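Local structure of MutT/nudix family protein (Enterococcus faecalis, 2FML) at residues L47-N50 with Q55-V58; I132-L137 with V146-L151; H157-H162 with E166-L171. The protein is of unknown function but, as a Nudix-family protein carrying a winged-helix domain like that of NrtR, may bind nucleotide derivatives and DNA. All blocks are in the same frame, centred on the assembly; numbering follows the deposited sequence.

Interaction 1 of 3, residues L47-N50 with Q55-V58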
loop_
_atom_site.group_PDB
_atom_site.type_symbol
_atom_site.label_atom_id
_atom_site.label_comp_id
_atom_site.label_asym_id
_atom_site.label_seq_id
_atom_site.Cartn_x
_atom_site.Cartn_y
_atom_site.Cartn_z
ATOM N N LEU A 47 2.683 -8.450 -15.315
ATOM C CA LEU A 47 2.465 -7.761 -16.562
ATOM C C LEU A 47 3.713 -7.905 -17.387
ATOM O O LEU A 47 4.834 -7.741 -16.895
ATOM C CB LEU A 47 2.238 -6.280 -16.300
ATOM C CG LEU A 47 0.974 -5.883 -15.581
ATOM C CD1 LEU A 47 0.910 -4.368 -15.502
ATOM C CD2 LEU A 47 -0.281 -6.501 -16.250
ATOM N N CYS A 48 3.519 -8.216 -18.663
ATOM C CA CYS A 48 4.625 -8.239 -19.604
ATOM C C CYS A 48 4.199 -7.494 -20.872
ATOM O O CYS A 48 3.059 -7.026 -20.985
ATOM C CB CYS A 48 5.067 -9.697 -19.875
ATOM S SG CYS A 48 3.926 -10.699 -20.820
ATOM N N TYR A 49 5.098 -7.423 -21.845
ATOM C CA TYR A 49 4.721 -6.856 -23.103
ATOM C C TYR A 49 5.393 -7.613 -24.245
ATOM O O TYR A 49 6.604 -7.730 -24.252
ATOM C CB TYR A 49 5.094 -5.377 -23.073
ATOM C CG TYR A 49 5.010 -4.624 -24.381
ATOM C CD1 TYR A 49 3.810 -4.053 -24.819
ATOM C CD2 TYR A 49 6.171 -4.415 -25.143
ATOM C CE1 TYR A 49 3.790 -3.325 -26.033
ATOM C CE2 TYR A 49 6.148 -3.709 -26.318
ATOM C CZ TYR A 49 4.965 -3.185 -26.778
ATOM O OH TYR A 49 5.020 -2.480 -27.953
ATOM N N ASN A 50 4.604 -8.148 -25.186
ATOM C CA ASN A 50 5.135 -8.677 -26.444
ATOM C C ASN A 50 5.414 -7.584 -27.522
ATOM O O ASN A 50 4.471 -6.987 -27.997
ATOM C CB ASN A 50 4.161 -9.739 -26.993
ATOM C CG ASN A 50 4.782 -10.581 -28.098
ATOM O OD1 ASN A 50 5.034 -10.105 -29.221
ATOM N ND2 ASN A 50 5.070 -11.832 -27.773
ATOM N N GLN A 55 1.630 -6.111 -27.623
ATOM C CA GLN A 55 0.574 -6.661 -26.763
ATOM C C GLN A 55 1.037 -6.607 -25.328
ATOM O O GLN A 55 2.056 -7.196 -25.020
ATOM C CB GLN A 55 0.215 -8.118 -27.140
ATOM C CG GLN A 55 -1.156 -8.356 -27.866
ATOM C CD GLN A 55 -1.115 -9.469 -29.034
ATOM O OE1 GLN A 55 -0.592 -10.586 -28.843
ATOM N NE2 GLN A 55 -1.678 -9.133 -30.231
ATOM N N LEU A 56 0.307 -5.870 -24.480
ATOM C CA LEU A 56 0.405 -6.037 -23.044
ATOM C C LEU A 56 -0.270 -7.359 -22.690
ATOM O O LEU A 56 -1.299 -7.712 -23.255
ATOM C CB LEU A 56 -0.306 -4.932 -22.293
ATOM C CG LEU A 56 0.199 -3.492 -22.288
ATOM C CD1 LEU A 56 -0.838 -2.636 -21.493
ATOM C CD2 LEU A 56 1.572 -3.344 -21.665
ATOM N N LYS A 57 0.322 -8.115 -21.782
ATOM C CA LYS A 57 -0.320 -9.338 -21.319
ATOM C C LYS A 57 -0.310 -9.370 -19.789
ATOM O O LYS A 57 0.493 -8.700 -19.143
ATOM C CB LYS A 57 0.340 -10.592 -21.922
ATOM C CG LYS A 57 0.614 -10.549 -23.403
ATOM C CD LYS A 57 0.582 -11.921 -24.029
ATOM C CE LYS A 57 1.059 -11.863 -25.468
ATOM N NZ LYS A 57 1.180 -13.185 -26.194
ATOM N N VAL A 58 -1.238 -10.130 -19.214
ATOM C CA VAL A 58 -1.324 -10.293 -17.777
ATOM C C VAL A 58 -1.512 -11.799 -17.484
ATOM O O VAL A 58 -2.221 -12.479 -18.226
ATOM C CB VAL A 58 -2.484 -9.443 -17.186
ATOM C CG1 VAL A 58 -3.842 -9.855 -17.815
ATOM C CG2 VAL A 58 -2.487 -9.544 -15.600
#
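The first torsions of C48 and K57, already paired across the strands, lay the sulfur alongside the lysine: SG of C48 stands between its own backbone N and carbonyl carbon (chi1 70°), while K57 sets CG anti to its carbonyl carbon and runs extended beyond it. SG of C48 rests 3.8 Å from CB of K57. Farther out, K57 leans over the partner strand until its CE lies 4.1 Å from CB of N50.

C48 and K57 form a hydrogen-bonded pair in the antiparallel hairpin of strands 39-50 and 55-63. C48 N reaches K57 O at 3.1 Å, and K57 N returns a nearly straight bond to C48 O (168°), approaching from above the carbonyl plane. N50 and Q55 form the next such pair, in which N50 N meets Q55 O at a short 2.7 Å and a more bent angle of 144°.

The other face is largely apolar. CD2 of L47 lies 3.8 Å from CB of V58, the two side chains crossing obliquely, and CD1 of Y49 packs 3.9 Å from CD2 of L56. The Y49-L56 end joins the Nudix sheet to helix 217-228 of the winged-helix region, whereas L47 packs on strand 123-131. Y49 OH bonds OD1 of D54 in the turn, where N50 OD1 also receives A53 N.

Chemically, the two faces differ in character: one is apolar and packs partly on a helix, whereas on the other K57 NZ makes a salt bridge and N50 ND2 a hydrogen bond to E134, a setting that would probably favour its ionised carboxylate.

Interaction 2 of 3, residues I132-L137 with V146-L151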
loop_
_atom_site.group_PDB
_atom_site.type_symbol
_atom_site.label_atom_id
_atom_site.label_comp_id
_atom_site.label_asym_id
_atom_site.label_seq_id
_atom_site.Cartn_x
_atom_site.Cartn_y
_atom_site.Cartn_z
ATOM N N ILE A 132 7.691 -7.892 -16.047
ATOM C CA ILE A 132 8.625 -8.974 -16.310
ATOM C C ILE A 132 8.608 -9.341 -17.807
ATOM O O ILE A 132 7.873 -8.735 -18.586
ATOM C CB ILE A 132 8.337 -10.227 -15.388
ATOM C CG1 ILE A 132 6.952 -10.864 -15.662
ATOM C CG2 ILE A 132 8.422 -9.822 -13.891
ATOM C CD1 ILE A 132 6.935 -12.409 -15.538
ATOM N N GLY A 133 9.458 -10.283 -18.217
ATOM C CA GLY A 133 9.370 -10.848 -19.553
ATOM C C GLY A 133 8.224 -11.836 -19.627
ATOM O O GLY A 133 7.696 -12.272 -18.594
ATOM N N GLU A 134 7.844 -12.175 -20.860
ATOM C CA GLU A 134 6.842 -13.178 -21.167
ATOM C C GLU A 134 7.463 -14.565 -21.011
ATOM O O GLU A 134 7.758 -15.253 -22.004
ATOM C CB GLU A 134 6.301 -12.992 -22.593
ATOM C CG GLU A 134 4.890 -13.564 -22.789
ATOM C CD GLU A 134 4.314 -13.419 -24.202
ATOM O OE1 GLU A 134 4.702 -12.515 -24.963
ATOM O OE2 GLU A 134 3.423 -14.222 -24.560
ATOM N N GLU A 135 7.660 -14.977 -19.752
ATOM C CA GLU A 135 8.353 -16.241 -19.424
ATOM C C GLU A 135 7.513 -17.438 -19.812
ATOM O O GLU A 135 6.287 -17.312 -19.909
ATOM C CB GLU A 135 8.665 -16.356 -17.934
ATOM C CG GLU A 135 8.994 -15.080 -17.231
ATOM C CD GLU A 135 10.435 -14.950 -16.878
ATOM O OE1 GLU A 135 10.734 -14.999 -15.661
ATOM O OE2 GLU A 135 11.261 -14.800 -17.802
ATOM N N PRO A 136 8.168 -18.594 -20.057
ATOM C CA PRO A 136 7.469 -19.885 -20.067
ATOM C C PRO A 136 6.801 -20.163 -18.707
ATOM O O PRO A 136 7.296 -19.773 -17.635
ATOM C CB PRO A 136 8.583 -20.914 -20.347
ATOM C CG PRO A 136 9.824 -20.230 -19.985
ATOM C CD PRO A 136 9.603 -18.764 -20.332
ATOM N N LEU A 137 5.657 -20.813 -18.765
ATOM C CA LEU A 137 4.803 -20.907 -17.599
ATOM C C LEU A 137 4.637 -22.396 -17.314
ATOM O O LEU A 137 4.503 -23.153 -18.242
ATOM C CB LEU A 137 3.452 -20.250 -17.926
ATOM C CG LEU A 137 3.448 -18.788 -18.345
ATOM C CD1 LEU A 137 1.997 -18.293 -18.573
ATOM C CD2 LEU A 137 4.153 -17.914 -17.282
ATOM N N VAL A 146 -2.663 -21.977 -16.815
ATOM C CA VAL A 146 -1.930 -20.757 -16.519
ATOM C C VAL A 146 -1.557 -20.158 -17.880
ATOM O O VAL A 146 -1.004 -20.827 -18.735
ATOM C CB VAL A 146 -0.679 -20.966 -15.543
ATOM C CG1 VAL A 146 0.434 -21.757 -16.205
ATOM C CG2 VAL A 146 -0.161 -19.611 -15.084
ATOM N N HIS A 147 -1.910 -18.900 -18.085
ATOM C CA HIS A 147 -1.718 -18.306 -19.411
ATOM C C HIS A 147 -1.432 -16.854 -19.245
ATOM O O HIS A 147 -1.916 -16.202 -18.304
ATOM C CB HIS A 147 -2.979 -18.423 -20.267
ATOM C CG HIS A 147 -3.401 -19.823 -20.581
ATOM N ND1 HIS A 147 -4.638 -20.331 -20.214
ATOM C CD2 HIS A 147 -2.766 -20.819 -21.255
ATOM C CE1 HIS A 147 -4.739 -21.580 -20.653
ATOM N NE2 HIS A 147 -3.613 -21.904 -21.265
ATOM N N TRP A 148 -0.708 -16.327 -20.217
ATOM C CA TRP A 148 -0.570 -14.899 -20.420
ATOM C C TRP A 148 -1.796 -14.467 -21.210
ATOM O O TRP A 148 -1.935 -14.809 -22.377
ATOM C CB TRP A 148 0.710 -14.622 -21.249
ATOM C CG TRP A 148 1.986 -14.715 -20.451
ATOM C CD1 TRP A 148 2.994 -15.675 -20.565
ATOM C CD2 TRP A 148 2.418 -13.805 -19.428
ATOM N NE1 TRP A 148 3.982 -15.418 -19.649
ATOM C CE2 TRP A 148 3.667 -14.268 -18.957
ATOM C CE3 TRP A 148 1.857 -12.643 -18.852
ATOM C CZ2 TRP A 148 4.365 -13.615 -17.951
ATOM C CZ3 TRP A 148 2.560 -11.984 -17.860
ATOM C CH2 TRP A 148 3.834 -12.468 -17.443
ATOM N N PHE A 149 -2.692 -13.721 -20.574
ATOM C CA PHE A 149 -3.856 -13.176 -21.242
ATOM C C PHE A 149 -3.479 -11.884 -21.942
ATOM O O PHE A 149 -2.786 -11.039 -21.396
ATOM C CB PHE A 149 -4.985 -12.911 -20.231
ATOM C CG PHE A 149 -5.886 -14.117 -19.975
ATOM C CD1 PHE A 149 -5.368 -15.298 -19.437
ATOM C CD2 PHE A 149 -7.274 -14.029 -20.210
ATOM C CE1 PHE A 149 -6.184 -16.404 -19.219
ATOM C CE2 PHE A 149 -8.138 -15.132 -19.967
ATOM C CZ PHE A 149 -7.575 -16.321 -19.502
ATOM N N ASN A 150 -3.958 -11.728 -23.152
ATOM C CA ASN A 150 -3.897 -10.451 -23.821
ATOM C C ASN A 150 -4.635 -9.374 -23.053
ATOM O O ASN A 150 -5.809 -9.531 -22.718
ATOM C CB ASN A 150 -4.613 -10.596 -25.146
ATOM C CG ASN A 150 -3.799 -10.121 -26.263
ATOM O OD1 ASN A 150 -3.279 -10.943 -27.051
ATOM N ND2 ASN A 150 -3.583 -8.781 -26.329
ATOM N N LEU A 151 -3.974 -8.266 -22.803
ATOM C CA LEU A 151 -4.608 -7.159 -22.109
ATOM C C LEU A 151 -4.680 -5.890 -23.015
ATOM O O LEU A 151 -3.658 -5.325 -23.427
ATOM C CB LEU A 151 -3.849 -6.915 -20.804
ATOM C CG LEU A 151 -3.966 -5.504 -20.229
ATOM C CD1 LEU A 151 -5.361 -5.192 -19.627
ATOM C CD2 LEU A 151 -2.850 -5.308 -19.196
#
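W148 projects its indole from strand 143-154, part of the mixed beta sheet of the Nudix fold, into the bend of loop 132-137, and almost everything in this contact is defined relative to that ring. E134, the centre of an inverse gamma turn, covers one face. Its CG sits 3.7 Å from the centroid of the five-membered ring and 15° off the normal, a CH-pi contact. With CG anti to the backbone N (chi1 -155°) and the chain extended beyond, the glutamate runs past the indole in the opposite direction and carries its carboxylate on to N50 and K57. The carboxylate plane is steeply turned from that of the ring.

L137 comes from the other side of the indole plane, its side chain crossing that of the tryptophan at about a right angle. Both of its methyls are close: CD1 lies 3.4 Å from CD1 of W148, and CD2 equally near NE1 of the same ring. The leucine also touches an earlier residue of strand 143-154, its CB 3.8 Å from CG1 of V146. I132 addresses the far rim of the benzo ring instead, with CD1 3.6 Å from CH2 of W148, at the edge and near the plane.

The loop thus surrounds the indole, with E134 over one face, L137 beyond the other side of the plane and I132 at the edge, which fastens this irregular connection to the sheet although the contact lies at the protein surface. C48 and L46 of strand 39-50 also touch the ring. The one polar atom of the indole is satisfied in the process: NE1 of W148 donates to E135 O at 3.0 Å, the acceptor lying only 4° out of the ring plane.

Interaction 3 of 3, residues H157-H162 with E166-L171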
loop_
_atom_site.group_PDB
_atom_site.type_symbol
_atom_site.label_atom_id
_atom_site.label_comp_id
_atom_site.label_asym_id
_atom_site.label_seq_id
_atom_site.Cartn_x
_atom_site.Cartn_y
_atom_site.Cartn_z
ATOM N N HIS A 157 -12.296 0.965 -20.480
ATOM C CA HIS A 157 -12.388 -0.480 -20.240
ATOM C C HIS A 157 -11.116 -1.134 -20.674
ATOM O O HIS A 157 -10.431 -0.671 -21.537
ATOM C CB HIS A 157 -13.521 -1.153 -21.058
ATOM C CG HIS A 157 -14.875 -0.609 -20.757
ATOM N ND1 HIS A 157 -15.774 -0.264 -21.739
ATOM C CD2 HIS A 157 -15.458 -0.294 -19.583
ATOM C CE1 HIS A 157 -16.865 0.232 -21.176
ATOM N NE2 HIS A 157 -16.693 0.229 -19.867
ATOM N N ILE A 158 -10.868 -2.271 -20.065
ATOM C CA ILE A 158 -9.797 -3.167 -20.461
ATOM C C ILE A 158 -10.354 -4.539 -20.652
ATOM O O ILE A 158 -11.268 -4.958 -19.913
ATOM C CB ILE A 158 -8.634 -3.189 -19.413
ATOM C CG1 ILE A 158 -9.101 -3.544 -17.978
ATOM C CG2 ILE A 158 -7.931 -1.872 -19.421
ATOM C CD1 ILE A 158 -7.879 -3.671 -16.983
ATOM N N THR A 159 -9.828 -5.243 -21.635
ATOM C CA THR A 159 -10.224 -6.626 -21.903
ATOM C C THR A 159 -8.958 -7.533 -21.754
ATOM O O THR A 159 -7.921 -7.240 -22.297
ATOM C CB THR A 159 -10.814 -6.734 -23.352
ATOM O OG1 THR A 159 -11.954 -5.893 -23.412
ATOM C CG2 THR A 159 -11.231 -8.164 -23.741
ATOM N N LEU A 160 -9.114 -8.615 -21.014
ATOM C CA LEU A 160 -8.183 -9.693 -20.869
ATOM C C LEU A 160 -8.730 -10.857 -21.658
ATOM O O LEU A 160 -9.847 -11.334 -21.397
ATOM C CB LEU A 160 -8.101 -10.110 -19.400
ATOM C CG LEU A 160 -8.291 -9.146 -18.212
ATOM C CD1 LEU A 160 -7.907 -9.890 -16.925
ATOM C CD2 LEU A 160 -7.485 -7.877 -18.320
ATOM N N SER A 161 -7.950 -11.325 -22.616
ATOM C CA SER A 161 -8.400 -12.397 -23.460
ATOM C C SER A 161 -7.393 -13.505 -23.660
ATOM O O SER A 161 -6.204 -13.262 -23.710
ATOM C CB SER A 161 -8.997 -11.888 -24.790
ATOM O OG SER A 161 -8.172 -10.993 -25.507
ATOM N N HIS A 162 -7.895 -14.731 -23.718
ATOM C CA HIS A 162 -7.138 -15.891 -24.118
ATOM C C HIS A 162 -8.171 -16.843 -24.771
ATOM O O HIS A 162 -9.221 -17.103 -24.174
ATOM C CB HIS A 162 -6.464 -16.590 -22.928
ATOM C CG HIS A 162 -5.629 -17.771 -23.338
ATOM N ND1 HIS A 162 -6.061 -19.084 -23.203
ATOM C CD2 HIS A 162 -4.411 -17.836 -23.931
ATOM C CE1 HIS A 162 -5.137 -19.901 -23.690
ATOM N NE2 HIS A 162 -4.129 -19.172 -24.138
ATOM N N GLU A 166 -12.989 -14.167 -22.189
ATOM C CA GLU A 166 -13.164 -12.733 -22.383
ATOM C C GLU A 166 -13.642 -12.108 -21.086
ATOM O O GLU A 166 -14.731 -12.393 -20.604
ATOM C CB GLU A 166 -14.161 -12.427 -23.508
ATOM C CG GLU A 166 -14.416 -10.920 -23.751
ATOM C CD GLU A 166 -15.908 -10.591 -24.111
ATOM O OE1 GLU A 166 -16.830 -10.661 -23.248
ATOM O OE2 GLU A 166 -16.157 -10.252 -25.291
ATOM N N ILE A 167 -12.787 -11.276 -20.523
ATOM C CA ILE A 167 -13.021 -10.549 -19.299
ATOM C C ILE A 167 -12.792 -9.093 -19.594
ATOM O O ILE A 167 -11.704 -8.711 -20.030
ATOM C CB ILE A 167 -12.026 -10.965 -18.180
ATOM C CG1 ILE A 167 -12.165 -12.487 -17.897
ATOM C CG2 ILE A 167 -12.114 -9.948 -16.978
ATOM C CD1 ILE A 167 -11.001 -13.085 -17.245
ATOM N N THR A 168 -13.832 -8.298 -19.349
ATOM C CA THR A 168 -13.876 -6.874 -19.671
ATOM C C THR A 168 -14.254 -6.164 -18.402
ATOM O O THR A 168 -15.228 -6.521 -17.769
ATOM C CB THR A 168 -14.863 -6.591 -20.806
ATOM O OG1 THR A 168 -14.341 -7.215 -21.969
ATOM C CG2 THR A 168 -14.949 -5.060 -21.119
ATOM N N LEU A 169 -13.401 -5.211 -18.011
ATOM C CA LEU A 169 -13.491 -4.472 -16.771
ATOM C C LEU A 169 -13.565 -2.974 -17.017
ATOM O O LEU A 169 -12.798 -2.417 -17.808
ATOM C CB LEU A 169 -12.246 -4.739 -15.888
ATOM C CG LEU A 169 -11.876 -6.197 -15.586
ATOM C CD1 LEU A 169 -10.525 -6.334 -14.830
ATOM C CD2 LEU A 169 -13.104 -6.938 -14.959
ATOM N N ASP A 170 -14.421 -2.332 -16.230
ATOM C CA ASP A 170 -14.565 -0.881 -16.189
ATOM C C ASP A 170 -13.475 -0.273 -15.303
ATOM O O ASP A 170 -13.426 -0.583 -14.113
ATOM C CB ASP A 170 -15.944 -0.483 -15.627
ATOM C CG ASP A 170 -16.212 1.024 -15.766
ATOM O OD1 ASP A 170 -15.489 1.874 -15.191
ATOM O OD2 ASP A 170 -17.155 1.368 -16.490
ATOM N N LEU A 171 -12.612 0.554 -15.890
ATOM C CA LEU A 171 -11.530 1.208 -15.171
ATOM C C LEU A 171 -11.932 2.129 -14.035
ATOM O O LEU A 171 -11.095 2.386 -13.164
ATOM C CB LEU A 171 -10.557 1.955 -16.091
ATOM C CG LEU A 171 -9.609 1.065 -16.907
ATOM C CD1 LEU A 171 -8.892 1.888 -17.982
ATOM C CD2 LEU A 171 -8.632 0.205 -16.005
#
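I167 O receives the shortest bond of this hairpin, from L160 N at 2.8 Å, and CA of T159 adds a CA-H...O contact to the same oxygen at 3.2 Å. The bond is nearly straight, 164° at the hydrogen. Its return partner joins I167 N to L160 O, and I158 with L169 forms a second reciprocal pair, L169 N meeting I158 O at 2.9 Å.

Between these two pairs stand T159 and T168, a non-hydrogen-bonded pair whose side chains add a bond of their own. Each threonine holds OG1 anti to its carbonyl carbon, and the hydroxyls meet at 3.1 Å from OG1 of T159 to OG1 of T168, either being able to donate. On the same face H157 turns the edge of its imidazole toward D170, CD2 of the histidine lying 3.6 Å from CA of D170. The ring and the carboxylate are 72° apart in plane, and D170 spends OD1 on the backbone N atoms of K172 and T173.

The reverse face is hydrophobic: CG of L160 packs 4.1 Å from CG2 of I167. Beyond the strand end, L171 brings CD2 to within 4.1 Å of CG2 of I158, the side chains crossing at about a right angle. Helix 186-200 covers L169 and L171. The antiparallel pair is thus amphipathic: main-chain bonds join the strands, the T159-T168 hydroxyl bond adds to them on the partly exposed face, and branched aliphatic side chains pack on the buried one.

All three contacts lie in the Nudix domain and involve one mixed sheet, interaction 2 binding a loop to it; they follow one another along the chain without overlap. Interactions 1 and 2 are the closest, with centres about 7 Å apart, since strands 55-63 and 143-154 are neighbours: V58 O and L56 O probably accept hydrogen bonds from F149 N and L151 N. Strand 143-154 in turn pairs with 157-162, where N150 N probably bonds S161 O, although the centres of interactions 2 and 3 lie about 16 Å apart. Interactions 1 and 3, about 14 Å apart, touch through V58 and L160. The series illustrates how two hairpins and a loop are united by one intervening strand.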